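Local coordinates for protein N-acetylglucosamine-specific lectin (Saxidomus purpuratus, PDB 6A7T) that binds N-acetylglucosamine as a bivalve C-type lectin whose carbohydrate recognition does not depend on calcium, although its fold carries bound calcium, at residues 29-34 and 58-63. Residues are numbered along the deposited sequence; the frame is centred on the assembly and turned at random.
Sequences SGWEWF and QNAALV
W31 reaches Q58 and A60 with the outer rim of its indole, and this one side chain supplies the whole contact from the 29-34 side. The nearest CA atoms, those of W31 and Q58, lie 11.1 Å apart, so the ring has to span the gap between the two backbones. The CB of W31 points toward segment 58-63, and CG stands beside the backbone N, opposite the carbonyl carbon (chi1 -63°). From there the five-membered ring stays on its own side: CD1 of W31 passes 3.5 Å from O of S29, which lies at the ring edge, near its plane. The contacts with the other segment begin on the benzo ring. CZ2 of W31 comes within 3.9 Å of CB of Q58, and the next atom, CH2, lies 3.9 Å from CB of A60. CH2 is also 4.1 Å from CB of Q58, so this corner meets both residues. Both CB atoms approach the indole in its plane, at the edge, giving apolar edge packing rather than a stack. In Q58 it is CB, not the amide, that does the touching, while the amide plane lies nearly level with the indole (28°). Only 109 Å² is buried in all.

The contact joins the N-terminal hairpin of strands 32-34 and 37-43, an extension characteristic of long-form C-type lectin domains, to the turn leaving helix 48-57. The two segments carry the outermost strands of the four-stranded sheet, 32-34 and 61-62. W31, just ahead of strand 32-34, meets the loop leading into strand 61-62, and it also lies on C38 and L40 of strand 37-43 and on T154 of strand 148-154, whose hydroxyl in turn hydrogen-bonds the carbonyl of N59.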
# COMPACT_ATOMS: atom_id res chain seq x y z
N SER A 29 15.17 -3.79 -7.04
CA SER A 29 15.23 -3.43 -8.43
C SER A 29 14.33 -4.36 -9.25
O SER A 29 14.40 -5.54 -9.10
CB SER A 29 16.67 -3.50 -8.92
OG SER A 29 16.74 -3.14 -10.29
N GLY A 30 13.53 -3.81 -10.14
CA GLY A 30 12.63 -4.61 -10.95
C GLY A 30 11.27 -4.90 -10.31
O GLY A 30 10.42 -5.47 -10.97
N TRP A 31 11.10 -4.59 -9.02
CA TRP A 31 9.81 -4.73 -8.34
C TRP A 31 9.06 -3.40 -8.36
O TRP A 31 9.69 -2.35 -8.51
CB TRP A 31 10.01 -5.22 -6.92
CG TRP A 31 10.64 -6.57 -6.77
CD1 TRP A 31 11.84 -7.01 -7.24
CD2 TRP A 31 10.11 -7.66 -6.00
NE1 TRP A 31 12.11 -8.29 -6.82
CE2 TRP A 31 11.05 -8.71 -6.07
CE3 TRP A 31 8.91 -7.86 -5.30
CZ2 TRP A 31 10.83 -9.94 -5.48
CZ3 TRP A 31 8.67 -9.09 -4.75
CH2 TRP A 31 9.64 -10.11 -4.80
N GLU A 32 7.75 -3.46 -8.23
CA GLU A 32 6.86 -2.29 -8.20
C GLU A 32 6.08 -2.25 -6.91
O GLU A 32 5.64 -3.25 -6.43
CB GLU A 32 5.79 -2.39 -9.29
CG GLU A 32 6.30 -2.15 -10.67
CD GLU A 32 5.08 -1.98 -11.55
OE1 GLU A 32 4.98 -2.71 -12.56
OE2 GLU A 32 4.20 -1.12 -11.20
N TRP A 33 5.84 -1.04 -6.38
CA TRP A 33 5.07 -0.84 -5.15
C TRP A 33 3.61 -0.50 -5.45
O TRP A 33 3.33 0.31 -6.34
CB TRP A 33 5.70 0.27 -4.34
CG TRP A 33 5.14 0.46 -2.96
CD1 TRP A 33 5.60 -0.15 -1.83
CD2 TRP A 33 4.02 1.27 -2.55
NE1 TRP A 33 4.89 0.28 -0.76
CE2 TRP A 33 3.92 1.15 -1.15
CE3 TRP A 33 3.15 2.15 -3.21
CZ2 TRP A 33 2.94 1.78 -0.39
CZ3 TRP A 33 2.19 2.81 -2.45
CH2 TRP A 33 2.07 2.61 -1.07
N PHE A 34 2.72 -1.07 -4.66
CA PHE A 34 1.33 -0.69 -4.64
C PHE A 34 0.73 -1.11 -3.31
O PHE A 34 0.88 -2.24 -2.90
CB PHE A 34 0.58 -1.33 -5.81
CG PHE A 34 -0.90 -1.07 -5.74
CD1 PHE A 34 -1.39 0.16 -6.14
CD2 PHE A 34 -1.75 -1.99 -5.16
CE1 PHE A 34 -2.74 0.43 -6.00
CE2 PHE A 34 -3.11 -1.72 -5.07
CZ PHE A 34 -3.59 -0.52 -5.49
N GLN A 58 12.24 -15.60 -2.93
CA GLN A 58 12.40 -14.12 -3.01
C GLN A 58 11.88 -13.43 -1.76
O GLN A 58 11.62 -12.20 -1.79
CB GLN A 58 11.78 -13.54 -4.29
CG GLN A 58 12.33 -14.21 -5.57
CD GLN A 58 13.83 -14.08 -5.67
OE1 GLN A 58 14.60 -15.05 -5.53
NE2 GLN A 58 14.26 -12.83 -5.80
N ASN A 59 11.70 -14.16 -0.66
CA ASN A 59 11.11 -13.59 0.54
C ASN A 59 9.74 -12.98 0.24
O ASN A 59 9.35 -11.92 0.76
CB ASN A 59 12.04 -12.51 1.13
CG ASN A 59 11.67 -12.14 2.55
OD1 ASN A 59 11.52 -13.02 3.39
ND2 ASN A 59 11.53 -10.84 2.81
N ALA A 60 8.98 -13.71 -0.54
CA ALA A 60 7.70 -13.28 -1.05
C ALA A 60 6.80 -14.51 -1.19
O ALA A 60 7.11 -15.57 -0.69
CB ALA A 60 7.96 -12.62 -2.39
N ALA A 61 5.70 -14.34 -1.88
CA ALA A 61 4.76 -15.43 -2.18
C ALA A 61 4.00 -15.06 -3.44
O ALA A 61 3.92 -13.91 -3.77
CB ALA A 61 3.81 -15.62 -1.03
N LEU A 62 3.45 -16.07 -4.13
CA LEU A 62 2.58 -15.74 -5.25
C LEU A 62 1.47 -14.78 -4.76
O LEU A 62 0.94 -14.92 -3.64
CB LEU A 62 1.99 -17.03 -5.84
CG LEU A 62 2.89 -17.87 -6.72
CD1 LEU A 62 2.28 -19.25 -6.93
CD2 LEU A 62 3.15 -17.16 -8.03
N VAL A 63 1.15 -13.78 -5.60
CA VAL A 63 0.25 -12.71 -5.26
C VAL A 63 -1.13 -13.22 -4.85
O VAL A 63 -1.65 -14.12 -5.44
CB VAL A 63 0.13 -11.71 -6.43
CG1 VAL A 63 -0.52 -12.34 -7.64
CG2 VAL A 63 -0.57 -10.44 -5.98